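Local atomic coordinates of Atp-dependent DNA ligase (Psychromonas sp., PDB entry 4D05), a protein that seals breaks in the DNA backbone with energy from ATP, passing through a covalent enzyme-adenylate intermediate in which AMP is bound to the enzyme. Residues Q7-Y12 / L172-K177; T19-S24 / L155-Q160; K26-R31 / K151-M156; F98-S103 / I111-T116. One frame throughout, in Å; residues are numbered along the deposited sequence.

Interaction 1: Q7-Y12 / L172-K177; sequences QLATNY and LMKLKK. With AMP (adenosine monophosphate), chain H; SO4 (sulfate ion), chain F.
Strands 8-11 and 173-175 pair in parallel register with a strong twist, their short axes 56° apart, in the mixed sheet that forms one wall of the adenylate pocket of the nucleotidyltransferase domain. Thr10 is held through both its backbone N and its O: N reaches Leu172 O at 2.8 Å, and O takes Lys174 N at 2.8 Å. Tyr12 N continues the series to Lys174 O, and Met173 CA adds a CH...O contact to Thr10 O. On the Lys174 face, Ala9 CB packs between Leu172 CG (3.8 Å) and Lys174 CG. On the Thr10 face, OG1 lies beside Met173 CG and bonds to Ser169 O of the neighbouring edge strand. At the far end Leu175 CD1 sits over a face of the Tyr12 ring, 4.3 Å from its centroid, a CH-pi contact in which the two side chains run alongside each other; helix 137-149 covers both. The Lys174 chain is extended beyond CG (chi2 to chi4 all near 180°), and this length carries NZ from the sheet to the phosphate. There NZ donates to AMP O1P at 2.7 Å and to sulfate O1 at 2.9 Å, with weak longer bonds to O5' and sulfate O3. NZ is thus shared between the adenylate phosphate and a sulfate probably from the crystallisation liquor, and its bonds probably offset negative charge on the phosphate.

Interaction 2: T19-S24 / L155-Q160; sequences TQYYVS and LMLHHQ. With AMP (adenosine monophosphate), chain H.
Strands 21-24 and 155-159 pair antiparallel, their axes 156° apart, with Tyr22-His158 and Ser24-Met156 as hydrogen-bonded pairs and Tyr21-His159 and Val23-Leu157 as non-hydrogen-bonded ones. Beyond the Tyr21-His159 pair Gln160 N gives Gln20 O an almost straight bond of 2.9 Å. On the Tyr21 face, His159 turns its edge to the tyrosine ring in a T-shaped stack, centroids 5.0 Å apart and planes at 77°, with CD2 3.6 Å from Tyr21 CZ. Gln20 CB lies over a face of that imidazole, whose ND1 is bonded to Asp161 N. Farther along, Val23 CG1 meets Leu155 CD1 at 4.1 Å. On the other face, Gln160 CB touches Tyr22 CE2 at 3.6 Å. Ser24 OG stands between backbone N and carbonyl carbon (chi1 61°); there it touches Met156 CB and accepts AMP N6 at 2.9 Å, consistent with recognition of the adenine amino group. Met156 CG lies 3.4 Å from AMP C6, and bends at chi2 and chi3 turn CE toward N3 and C2. Helix 137-149 packs on Val23 and Leu155, helix 107-121 covers Tyr22 and His158 from the other face, and strand 173-175 continues the sheet beyond 155-159.

Interaction 3: K26-R31 / K151-M156; sequences KLDGIR and KGEGLM. With AMP (adenosine monophosphate), chain H.
The covalent adenylate centre lies here: segment 26-31, sequence KLDGIR, fits the KxDGxR signature (motif I) of the nucleotidyltransferase superfamily, and it packs against the start of strand 154-159. The covalent link is Lys26 NZ to AMP P, 1.9 Å long, so the structure is the enzyme-adenylate intermediate. Lys26 leaves the backbone with CG anti to N (chi1 -172°), runs extended through CE and bends only at chi4 (-70°), which swings NZ round to the phosphorus.

Among hydrogen bonds, Lys26 N donates to Gly154 O at 2.9 Å, from above the carbonyl plane (C=O...N angle 118°). A water accepts from Glu153 N and donates to Lys26 O, bridging the two backbones. Next along the chain, Leu27 N points almost straight at AMP N7 (3.0 Å), fixing the imidazole side of the base.

Like charges also come close. Glu153 is modelled in two conformers, and in one of them its carboxylate stacks on that of Asp28; Lys176, in a salt bridge with Glu153 OE2, probably offsets the charge.

Packing and close approach complete the contact. Arg31 NH1 comes within 3.1 Å of the ribose O2' of AMP, while its NH2 is tied to Asp63 and to Gln7 O. Packing holds the lysine shaft in place: Lys26 CB lies against the Gly154 carbonyl, and Lys26 CG crosses Met156 SE at 3.9 Å.

Interaction 4: F98-S103 / I111-T116; sequences FDLPKS and INKMQT. With AMP (adenosine monophosphate), chain H.
The adenine-binding wall of the AMP pocket is backed here by a helix: Met114 of helix 107-121 packs against the backbone of Phe98 and Asp99, at the end of strand 94-99. Its selenium sits 3.4 Å from Asp99 N and 3.6 Å from Phe98 C, and the chain bends at chi3 (-75°) to bring CE beside Phe98 O. Next to it, Leu100 and Met114 slide past each other in opposite directions. Leu100 CG and CD2 both meet Met114 CG at 3.7 Å, whereas the CD1 branch crosses the aliphatic shaft of Lys113 and touches CD at 3.8 Å. No hydrogen bond joins the two segments, so their contact rests on van der Waals packing. Strand and helix are the first two elements of a beta-alpha-beta unit completed by strand 126-128, and Phe98 and Asp99 both face Asp63 in a classic beta bulge. Asp99 OD1 accepts Leu100 N at 2.7 Å and also forms a salt bridge with Arg110 of the helix, a polar tie between strand end and helix. On the pocket side, chi1 of 56° sets Phe98 CG between its own backbone N and carbonyl carbon and so lays the ring against the base: AMP N3 stands 3.4 Å above the ring plane, over the centre, and AMP C2 is 3.5 Å from Phe98 CG.

All four contacts surround one AMP. Interactions 1, 2 and 3 share the mixed sheet in which strand 154-159 lies between 21-26 and 173-175, with 8-11 beyond; interactions 2 and 3 overlap at Leu155 and Met156. Backbone bonds from Met173 to Leu157 and from Leu175 to Leu155 join interaction 1 to this strand, its centre about 10 Å from that of interaction 2. Interaction 4, about 19 Å from interactions 1 and 3 between centres, belongs to the second mixed sheet, which interaction 3 also reaches through strand 30-34. Along the chain, the first segments come in order 1 to 4 and the second in reverse, 111-116, 151-156, 155-160 and 172-177; elements of both sheets meet at the AMP.

Interaction 1: Q7-Y12 / L172-K177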
# COMPACT_ATOMS: atom_id res chain seq x y z
N GLN A 7 -0.17 2.90 -13.82
CA GLN A 7 0.63 3.87 -13.06
C GLN A 7 0.92 3.31 -11.74
O GLN A 7 0.02 2.69 -11.16
CB GLN A 7 -0.18 5.15 -12.82
CG GLN A 7 0.58 6.23 -12.08
CD GLN A 7 -0.10 7.58 -12.36
OE1 GLN A 7 0.37 8.41 -13.12
NE2 GLN A 7 -1.20 7.76 -11.78
N LEU A 8 2.15 3.52 -11.25
CA LEU A 8 2.57 3.03 -9.95
C LEU A 8 2.94 4.15 -8.94
O LEU A 8 3.44 5.24 -9.29
CB LEU A 8 3.76 2.07 -10.06
CG LEU A 8 3.72 0.94 -11.09
CD1 LEU A 8 5.04 0.21 -10.98
CD2 LEU A 8 2.52 -0.03 -10.89
N ALA A 9 2.68 3.85 -7.67
CA ALA A 9 2.84 4.85 -6.61
C ALA A 9 4.25 4.89 -6.07
O ALA A 9 4.94 3.85 -5.98
CB ALA A 9 1.89 4.58 -5.49
N THR A 10 4.65 6.09 -5.67
CA THR A 10 5.88 6.31 -4.88
C THR A 10 5.57 6.53 -3.39
O THR A 10 4.43 6.45 -2.99
CB THR A 10 6.65 7.51 -5.41
OG1 THR A 10 5.79 8.66 -5.47
CG2 THR A 10 7.21 7.20 -6.81
N ASN A 11 6.60 6.78 -2.55
CA ASN A 11 6.34 7.01 -1.12
C ASN A 11 6.05 8.44 -0.76
O ASN A 11 6.54 9.37 -1.40
CB ASN A 11 7.51 6.53 -0.27
CG ASN A 11 7.59 5.04 -0.22
OD1 ASN A 11 6.60 4.35 -0.41
ND2 ASN A 11 8.77 4.54 0.06
N TYR A 12 5.22 8.62 0.26
CA TYR A 12 4.92 9.93 0.81
C TYR A 12 6.20 10.75 1.09
O TYR A 12 7.22 10.21 1.56
CB TYR A 12 4.13 9.75 2.11
CG TYR A 12 3.84 11.03 2.82
CD1 TYR A 12 2.83 11.87 2.37
CD2 TYR A 12 4.56 11.40 3.94
CE1 TYR A 12 2.57 13.06 2.98
CE2 TYR A 12 4.32 12.58 4.56
CZ TYR A 12 3.30 13.40 4.09
OH TYR A 12 3.04 14.58 4.73
N LEU A 172 1.67 10.34 -7.38
CA LEU A 172 0.85 9.37 -6.69
C LEU A 172 1.67 8.78 -5.56
O LEU A 172 2.69 8.15 -5.83
CB LEU A 172 0.44 8.25 -7.67
CG LEU A 172 -0.46 7.16 -7.10
CD1 LEU A 172 -1.82 7.69 -6.66
CD2 LEU A 172 -0.67 5.99 -8.07
N MSE A 173 1.26 8.98 -4.33
CA MSE A 173 2.05 8.55 -3.17
C MSE A 173 1.26 7.67 -2.18
O MSE A 173 0.09 7.90 -1.94
CB MSE A 173 2.57 9.76 -2.43
CG MSE A 173 3.57 10.58 -3.20
SE MSE A 173 4.05 12.23 -2.28
CE MSE A 173 2.47 13.22 -2.74
N LYS A 174 1.97 6.70 -1.61
CA LYS A 174 1.45 5.84 -0.56
C LYS A 174 1.79 6.47 0.76
O LYS A 174 2.92 6.89 0.96
CB LYS A 174 2.14 4.45 -0.54
CG LYS A 174 2.14 3.74 -1.81
CD LYS A 174 3.01 2.45 -1.73
CE LYS A 174 2.79 1.64 -2.95
NZ LYS A 174 3.31 0.26 -2.79
N LEU A 175 0.85 6.43 1.69
CA LEU A 175 1.12 6.87 3.07
C LEU A 175 0.65 5.80 4.04
O LEU A 175 -0.56 5.58 4.23
CB LEU A 175 0.43 8.21 3.32
CG LEU A 175 0.45 8.68 4.77
CD1 LEU A 175 1.85 8.77 5.32
CD2 LEU A 175 -0.24 10.04 4.86
N LYS A 176 1.61 5.12 4.67
CA LYS A 176 1.28 4.18 5.74
C LYS A 176 1.98 4.68 6.99
O LYS A 176 2.88 5.52 6.92
CB LYS A 176 1.74 2.75 5.36
CG LYS A 176 0.91 2.16 4.22
CD LYS A 176 1.26 0.72 3.89
CE LYS A 176 0.64 -0.23 4.91
NZ LYS A 176 0.61 -1.66 4.41
N LYS A 177 1.56 4.17 8.13
CA LYS A 177 2.21 4.58 9.38
C LYS A 177 3.66 4.22 9.44
O LYS A 177 4.48 4.96 10.02
CB LYS A 177 1.47 4.00 10.58
CG LYS A 177 0.27 4.86 10.94
CD LYS A 177 -0.04 4.86 12.37
CE LYS A 177 -1.26 5.74 12.64
NZ LYS A 177 -1.72 5.51 14.02
P AMP H . 0.44 -0.95 -0.84
O1P AMP H . 1.89 -0.62 -0.61
O2P AMP H . -0.14 -2.36 -0.77
O5' AMP H . 0.01 -0.22 -2.18
C5' AMP H . -1.36 -0.30 -2.47
C4' AMP H . -1.47 -0.68 -3.91
O4' AMP H . -2.82 -0.73 -4.32
C3' AMP H . -0.78 0.39 -4.70
O3' AMP H . -0.01 -0.33 -5.67
C2' AMP H . -1.90 1.17 -5.33
O2' AMP H . -1.33 1.41 -6.62
C1' AMP H . -3.19 0.31 -5.20
N9 AMP H . -4.27 1.04 -4.43
C8 AMP H . -5.02 0.64 -3.37
N7 AMP H . -5.86 1.61 -2.93
C5 AMP H . -5.67 2.64 -3.79
C6 AMP H . -6.19 4.01 -3.89
N6 AMP H . -7.13 4.43 -3.02
N1 AMP H . -5.72 4.75 -4.90
C2 AMP H . -4.75 4.35 -5.73
N3 AMP H . -4.22 3.14 -5.70
C4 AMP H . -4.64 2.27 -4.76
S SO4 F . 3.02 -1.39 -5.99
O1 SO4 F . 2.57 -1.84 -4.67
O2 SO4 F . 2.16 -1.90 -7.07
O3 SO4 F . 2.98 0.08 -6.07
O4 SO4 F . 4.40 -1.86 -6.22

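Interaction 2: T19-S24 / L155-Q160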
# COMPACT_ATOMS: atom_id res chain seq x y z
N THR A 19 -2.50 20.37 0.12
CA THR A 19 -3.77 20.87 -0.40
C THR A 19 -3.94 20.61 -1.89
O THR A 19 -5.02 20.81 -2.44
CB THR A 19 -3.99 22.38 -0.13
OG1 THR A 19 -3.13 23.16 -0.98
CG2 THR A 19 -3.67 22.68 1.36
N GLN A 20 -2.88 20.18 -2.55
CA GLN A 20 -2.95 19.92 -3.99
C GLN A 20 -3.28 18.47 -4.28
O GLN A 20 -3.43 18.11 -5.45
CB GLN A 20 -1.63 20.24 -4.63
CG GLN A 20 -1.18 21.58 -4.29
CD GLN A 20 -1.04 22.42 -5.47
OE1 GLN A 20 -2.01 22.65 -6.19
NE2 GLN A 20 0.17 22.89 -5.71
N TYR A 21 -3.42 17.65 -3.23
CA TYR A 21 -3.63 16.21 -3.43
C TYR A 21 -4.99 15.72 -3.01
O TYR A 21 -5.50 16.08 -1.95
CB TYR A 21 -2.60 15.41 -2.63
CG TYR A 21 -1.23 15.65 -3.11
CD1 TYR A 21 -0.55 16.80 -2.76
CD2 TYR A 21 -0.61 14.75 -3.96
CE1 TYR A 21 0.70 17.05 -3.23
CE2 TYR A 21 0.65 15.00 -4.43
CZ TYR A 21 1.30 16.16 -4.06
OH TYR A 21 2.56 16.46 -4.52
N TYR A 22 -5.57 14.85 -3.83
CA TYR A 22 -6.73 14.10 -3.42
C TYR A 22 -6.29 12.91 -2.57
O TYR A 22 -5.38 12.16 -2.95
CB TYR A 22 -7.56 13.63 -4.64
CG TYR A 22 -8.40 14.78 -5.17
CD1 TYR A 22 -9.62 15.10 -4.57
CD2 TYR A 22 -7.96 15.55 -6.21
CE1 TYR A 22 -10.40 16.17 -5.03
CE2 TYR A 22 -8.71 16.62 -6.68
CZ TYR A 22 -9.92 16.92 -6.08
OH TYR A 22 -10.65 18.00 -6.56
N VAL A 23 -6.98 12.72 -1.45
CA VAL A 23 -6.62 11.70 -0.47
C VAL A 23 -7.71 10.65 -0.43
O VAL A 23 -8.88 10.97 -0.34
CB VAL A 23 -6.43 12.34 0.92
CG1 VAL A 23 -6.00 11.30 1.93
CG2 VAL A 23 -5.46 13.48 0.83
N SER A 24 -7.28 9.38 -0.48
CA SER A 24 -8.20 8.27 -0.47
C SER A 24 -7.64 7.17 0.43
O SER A 24 -6.47 7.17 0.78
CB SER A 24 -8.37 7.73 -1.91
OG SER A 24 -7.13 7.27 -2.42
N LEU A 155 -3.36 5.47 3.54
CA LEU A 155 -3.92 6.45 2.61
C LEU A 155 -3.12 6.50 1.31
O LEU A 155 -1.96 6.09 1.26
CB LEU A 155 -3.89 7.86 3.25
CG LEU A 155 -4.68 7.99 4.53
CD1 LEU A 155 -4.46 9.36 5.19
CD2 LEU A 155 -6.11 7.77 4.22
N MSE A 156 -3.75 7.01 0.26
CA MSE A 156 -3.09 7.35 -0.97
C MSE A 156 -3.34 8.81 -1.29
O MSE A 156 -4.41 9.32 -1.01
CB MSE A 156 -3.65 6.52 -2.14
CG MSE A 156 -3.56 5.00 -1.95
SE MSE A 156 -1.72 4.32 -2.06
CE MSE A 156 -1.22 5.13 -3.78
N LEU A 157 -2.34 9.47 -1.90
CA LEU A 157 -2.41 10.85 -2.30
C LEU A 157 -2.16 10.93 -3.81
O LEU A 157 -1.21 10.34 -4.33
CB LEU A 157 -1.35 11.67 -1.59
CG LEU A 157 -1.59 11.92 -0.08
CD1 LEU A 157 -1.15 10.74 0.79
CD2 LEU A 157 -0.88 13.14 0.38
N HIS A 158 -2.98 11.71 -4.51
CA HIS A 158 -2.81 11.85 -5.96
C HIS A 158 -3.00 13.31 -6.34
O HIS A 158 -4.05 13.90 -6.07
CB HIS A 158 -3.82 10.96 -6.65
CG HIS A 158 -3.54 10.72 -8.10
ND1 HIS A 158 -4.16 9.71 -8.81
CD2 HIS A 158 -2.73 11.35 -8.98
CE1 HIS A 158 -3.70 9.70 -10.05
NE2 HIS A 158 -2.86 10.71 -10.19
N HIS A 159 -1.97 13.91 -6.90
CA HIS A 159 -1.98 15.33 -7.24
C HIS A 159 -3.12 15.64 -8.22
O HIS A 159 -3.28 14.96 -9.26
CB HIS A 159 -0.62 15.73 -7.80
CG HIS A 159 -0.38 17.20 -7.81
ND1 HIS A 159 -1.07 18.05 -8.63
CD2 HIS A 159 0.47 17.97 -7.09
CE1 HIS A 159 -0.64 19.29 -8.43
NE2 HIS A 159 0.29 19.27 -7.48
N GLN A 160 -3.89 16.68 -7.90
CA GLN A 160 -5.07 17.05 -8.70
C GLN A 160 -4.74 17.37 -10.16
O GLN A 160 -5.59 17.22 -11.04
CB GLN A 160 -5.82 18.24 -8.04
CG GLN A 160 -4.99 19.49 -8.00
CD GLN A 160 -5.54 20.53 -7.06
OE1 GLN A 160 -6.62 20.37 -6.51
NE2 GLN A 160 -4.79 21.60 -6.85
P AMP H . 0.44 -0.95 -0.84
O1P AMP H . 1.89 -0.62 -0.61
O2P AMP H . -0.14 -2.36 -0.77
O5' AMP H . 0.01 -0.22 -2.18
C5' AMP H . -1.36 -0.30 -2.47
C4' AMP H . -1.47 -0.68 -3.91
O4' AMP H . -2.82 -0.73 -4.32
C3' AMP H . -0.78 0.39 -4.70
O3' AMP H . -0.01 -0.33 -5.67
C2' AMP H . -1.90 1.17 -5.33
O2' AMP H . -1.33 1.41 -6.62
C1' AMP H . -3.19 0.31 -5.20
N9 AMP H . -4.27 1.04 -4.43
C8 AMP H . -5.02 0.64 -3.37
N7 AMP H . -5.86 1.61 -2.93
C5 AMP H . -5.67 2.64 -3.79
C6 AMP H . -6.19 4.01 -3.89
N6 AMP H . -7.13 4.43 -3.02
N1 AMP H . -5.72 4.75 -4.90
C2 AMP H . -4.75 4.35 -5.73
N3 AMP H . -4.22 3.14 -5.70
C4 AMP H . -4.64 2.27 -4.76
O HOH W 1 -5.82 23.28 -4.63

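Interaction 3: K26-R31 / K151-M156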
# COMPACT_ATOMS: atom_id res chain seq x y z
N LYS A 26 -6.15 3.68 1.21
CA LYS A 26 -5.38 2.61 0.57
C LYS A 26 -6.10 1.29 0.88
O LYS A 26 -6.22 0.91 2.03
CB LYS A 26 -3.98 2.61 1.17
CG LYS A 26 -2.96 1.69 0.51
CD LYS A 26 -1.62 1.89 1.23
CE LYS A 26 -0.46 1.24 0.45
NZ LYS A 26 -0.67 -0.20 0.57
N LEU A 27 -6.57 0.59 -0.16
CA LEU A 27 -7.35 -0.63 0.07
C LEU A 27 -6.46 -1.86 -0.16
O LEU A 27 -5.67 -1.90 -1.09
CB LEU A 27 -8.53 -0.71 -0.91
CG LEU A 27 -9.51 0.45 -0.86
CD1 LEU A 27 -10.73 0.16 -1.77
CD2 LEU A 27 -9.95 0.73 0.57
N ASP A 28 -6.60 -2.84 0.73
CA ASP A 28 -5.83 -4.08 0.64
C ASP A 28 -6.68 -5.10 -0.12
O ASP A 28 -7.37 -5.93 0.47
CB ASP A 28 -5.54 -4.59 2.04
CG ASP A 28 -4.50 -5.71 2.06
OD1 ASP A 28 -3.71 -5.90 1.11
OD2 ASP A 28 -4.42 -6.37 3.10
N GLY A 29 -6.61 -5.00 -1.43
CA GLY A 29 -7.31 -5.93 -2.31
C GLY A 29 -6.42 -6.46 -3.40
O GLY A 29 -5.20 -6.55 -3.24
N ILE A 30 -7.04 -6.83 -4.52
CA ILE A 30 -6.32 -7.31 -5.67
C ILE A 30 -6.50 -6.30 -6.79
O ILE A 30 -7.63 -6.02 -7.19
CB ILE A 30 -6.87 -8.69 -6.12
CG1 ILE A 30 -6.52 -9.76 -5.09
CG2 ILE A 30 -6.31 -9.09 -7.48
CD1 ILE A 30 -5.03 -10.04 -4.96
N ARG A 31 -5.39 -5.74 -7.28
CA ARG A 31 -5.49 -4.75 -8.32
C ARG A 31 -6.02 -5.36 -9.61
O ARG A 31 -5.64 -6.47 -9.97
CB ARG A 31 -4.13 -4.13 -8.60
CG ARG A 31 -4.24 -2.91 -9.48
CD ARG A 31 -2.94 -2.18 -9.64
NE ARG A 31 -3.11 -1.04 -10.53
CZ ARG A 31 -2.46 0.10 -10.43
NH1 ARG A 31 -1.55 0.28 -9.51
NH2 ARG A 31 -2.72 1.06 -11.27
N LYS A 151 -8.91 -0.39 11.13
CA LYS A 151 -8.40 -1.60 10.45
C LYS A 151 -8.25 -1.43 8.95
O LYS A 151 -8.11 -2.42 8.19
CB LYS A 151 -9.26 -2.83 10.77
CG LYS A 151 -9.48 -3.06 12.23
CD LYS A 151 -8.17 -3.15 12.91
CE LYS A 151 -8.33 -3.72 14.32
NZ LYS A 151 -7.01 -3.65 14.99
N GLY A 152 -8.21 -0.18 8.51
CA GLY A 152 -7.78 0.13 7.17
C GLY A 152 -6.27 0.14 7.03
O GLY A 152 -5.54 0.20 8.01
N GLU A 153 -5.78 0.15 5.79
CA GLU A 153 -4.36 -0.06 5.52
C GLU A 153 -3.53 1.22 5.56
O GLU A 153 -2.37 1.22 5.95
CB GLU A 153 -4.22 -0.77 4.16
CG GLU A 153 -2.92 -1.50 3.94
CD GLU A 153 -2.84 -2.84 4.67
OE1 GLU A 153 -3.68 -3.12 5.54
OE2 GLU A 153 -1.93 -3.64 4.37
N GLY A 154 -4.13 2.33 5.14
CA GLY A 154 -3.40 3.57 5.03
C GLY A 154 -4.11 4.51 4.08
O GLY A 154 -5.32 4.37 3.86
N LEU A 155 -3.36 5.47 3.54
CA LEU A 155 -3.92 6.45 2.61
C LEU A 155 -3.12 6.50 1.31
O LEU A 155 -1.96 6.09 1.26
CB LEU A 155 -3.89 7.86 3.25
CG LEU A 155 -4.68 7.99 4.53
CD1 LEU A 155 -4.46 9.36 5.19
CD2 LEU A 155 -6.11 7.77 4.22
N MSE A 156 -3.75 7.01 0.26
CA MSE A 156 -3.09 7.35 -0.97
C MSE A 156 -3.34 8.81 -1.29
O MSE A 156 -4.41 9.32 -1.01
CB MSE A 156 -3.65 6.52 -2.14
CG MSE A 156 -3.56 5.00 -1.95
SE MSE A 156 -1.72 4.32 -2.06
CE MSE A 156 -1.22 5.13 -3.78
P AMP H . 0.44 -0.95 -0.84
O1P AMP H . 1.89 -0.62 -0.61
O2P AMP H . -0.14 -2.36 -0.77
O5' AMP H . 0.01 -0.22 -2.18
C5' AMP H . -1.36 -0.30 -2.47
C4' AMP H . -1.47 -0.68 -3.91
O4' AMP H . -2.82 -0.73 -4.32
C3' AMP H . -0.78 0.39 -4.70
O3' AMP H . -0.01 -0.33 -5.67
C2' AMP H . -1.90 1.17 -5.33
O2' AMP H . -1.33 1.41 -6.62
C1' AMP H . -3.19 0.31 -5.20
N9 AMP H . -4.27 1.04 -4.43
C8 AMP H . -5.02 0.64 -3.37
N7 AMP H . -5.86 1.61 -2.93
C5 AMP H . -5.67 2.64 -3.79
C6 AMP H . -6.19 4.01 -3.89
N6 AMP H . -7.13 4.43 -3.02
N1 AMP H . -5.72 4.75 -4.90
C2 AMP H . -4.75 4.35 -5.73
N3 AMP H . -4.22 3.14 -5.70
C4 AMP H . -4.64 2.27 -4.76
O HOH W 2 -7.97 -0.17 3.80

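Interaction 4: F98-S103 / I111-T116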
# COMPACT_ATOMS: atom_id res chain seq x y z
N PHE A 98 -10.09 3.77 -8.94
CA PHE A 98 -9.29 4.90 -8.53
C PHE A 98 -8.62 5.63 -9.71
O PHE A 98 -8.01 6.67 -9.50
CB PHE A 98 -8.26 4.49 -7.44
CG PHE A 98 -7.34 3.37 -7.83
CD1 PHE A 98 -6.34 3.57 -8.74
CD2 PHE A 98 -7.45 2.12 -7.26
CE1 PHE A 98 -5.48 2.53 -9.10
CE2 PHE A 98 -6.56 1.09 -7.62
CZ PHE A 98 -5.59 1.33 -8.54
N ASP A 99 -8.72 5.13 -10.94
CA ASP A 99 -8.23 5.91 -12.06
C ASP A 99 -8.79 5.42 -13.40
O ASP A 99 -9.47 4.40 -13.47
CB ASP A 99 -6.70 5.96 -12.06
CG ASP A 99 -6.15 7.31 -12.52
OD1 ASP A 99 -6.87 8.05 -13.22
OD2 ASP A 99 -4.97 7.62 -12.23
N LEU A 100 -8.51 6.21 -14.42
CA LEU A 100 -8.93 6.01 -15.82
C LEU A 100 -7.65 6.04 -16.67
O LEU A 100 -7.18 7.10 -17.09
CB LEU A 100 -9.91 7.11 -16.28
CG LEU A 100 -11.20 7.25 -15.49
CD1 LEU A 100 -12.10 8.35 -16.02
CD2 LEU A 100 -11.99 5.96 -15.49
N PRO A 101 -7.02 4.89 -16.88
CA PRO A 101 -5.64 4.89 -17.40
C PRO A 101 -5.48 5.30 -18.85
O PRO A 101 -4.33 5.48 -19.26
CB PRO A 101 -5.19 3.43 -17.23
CG PRO A 101 -6.19 2.81 -16.40
CD PRO A 101 -7.46 3.55 -16.46
N LYS A 102 -6.56 5.41 -19.62
CA LYS A 102 -6.43 5.85 -21.00
C LYS A 102 -6.81 7.33 -21.14
O LYS A 102 -6.81 7.88 -22.25
CB LYS A 102 -7.27 4.99 -21.93
CG LYS A 102 -6.75 3.55 -22.08
CD LYS A 102 -5.33 3.51 -22.65
CE LYS A 102 -4.80 2.08 -22.86
NZ LYS A 102 -3.46 2.09 -23.54
N SER A 103 -7.12 7.98 -20.02
CA SER A 103 -7.52 9.38 -20.05
C SER A 103 -6.31 10.28 -20.29
O SER A 103 -5.20 9.98 -19.83
CB SER A 103 -8.13 9.77 -18.73
OG SER A 103 -8.31 11.18 -18.64
N ILE A 111 -11.52 12.18 -11.76
CA ILE A 111 -12.43 11.91 -10.65
C ILE A 111 -13.86 12.27 -11.02
O ILE A 111 -14.80 11.54 -10.77
CB ILE A 111 -12.03 12.71 -9.41
CG1 ILE A 111 -10.68 12.21 -8.84
CG2 ILE A 111 -13.10 12.61 -8.36
CD1 ILE A 111 -10.15 13.12 -7.74
N ASN A 112 -14.03 13.43 -11.65
CA ASN A 112 -15.38 13.83 -12.02
C ASN A 112 -16.02 12.83 -12.98
O ASN A 112 -17.19 12.47 -12.84
CB ASN A 112 -15.36 15.23 -12.60
CG ASN A 112 -16.71 15.83 -12.66
OD1 ASN A 112 -17.42 15.62 -13.64
ND2 ASN A 112 -17.12 16.58 -11.57
N LYS A 113 -15.23 12.36 -13.94
CA LYS A 113 -15.74 11.36 -14.87
C LYS A 113 -16.07 10.05 -14.15
O LYS A 113 -17.11 9.45 -14.42
CB LYS A 113 -14.79 11.12 -16.03
CG LYS A 113 -15.36 10.19 -17.07
CD LYS A 113 -14.52 10.13 -18.30
CE LYS A 113 -15.14 9.24 -19.33
NZ LYS A 113 -14.40 9.29 -20.62
N MSE A 114 -15.18 9.59 -13.27
CA MSE A 114 -15.43 8.36 -12.55
C MSE A 114 -16.73 8.41 -11.74
O MSE A 114 -17.47 7.43 -11.70
CB MSE A 114 -14.25 8.03 -11.61
CG MSE A 114 -13.04 7.58 -12.35
SE MSE A 114 -11.66 6.82 -11.13
CE MSE A 114 -11.06 8.48 -10.40
N GLN A 115 -17.00 9.55 -11.10
CA GLN A 115 -18.23 9.71 -10.31
C GLN A 115 -19.44 9.47 -11.21
O GLN A 115 -20.35 8.76 -10.83
CB GLN A 115 -18.35 11.10 -9.67
CG GLN A 115 -17.29 11.40 -8.62
CD GLN A 115 -17.30 12.84 -8.06
OE1 GLN A 115 -17.13 13.82 -8.80
NE2 GLN A 115 -17.42 12.96 -6.73
N THR A 116 -19.43 10.06 -12.39
CA THR A 116 -20.50 9.87 -13.36
C THR A 116 -20.60 8.43 -13.85
O THR A 116 -21.69 7.88 -13.91
CB THR A 116 -20.34 10.83 -14.56
OG1 THR A 116 -20.48 12.17 -14.10
CG2 THR A 116 -21.43 10.58 -15.56
P AMP H . 0.44 -0.95 -0.84
O1P AMP H . 1.89 -0.62 -0.61
O2P AMP H . -0.14 -2.36 -0.77
O5' AMP H . 0.01 -0.22 -2.18
C5' AMP H . -1.36 -0.30 -2.47
C4' AMP H . -1.47 -0.68 -3.91
O4' AMP H . -2.82 -0.73 -4.32
C3' AMP H . -0.78 0.39 -4.70
O3' AMP H . -0.01 -0.33 -5.67
C2' AMP H . -1.90 1.17 -5.33
O2' AMP H . -1.33 1.41 -6.62
C1' AMP H . -3.19 0.31 -5.20
N9 AMP H . -4.27 1.04 -4.43
C8 AMP H . -5.02 0.64 -3.37
N7 AMP H . -5.86 1.61 -2.93
C5 AMP H . -5.67 2.64 -3.79
C6 AMP H . -6.19 4.01 -3.89
N6 AMP H . -7.13 4.43 -3.02
N1 AMP H . -5.72 4.75 -4.90
C2 AMP H . -4.75 4.35 -5.73
N3 AMP H . -4.22 3.14 -5.70
C4 AMP H . -4.64 2.27 -4.76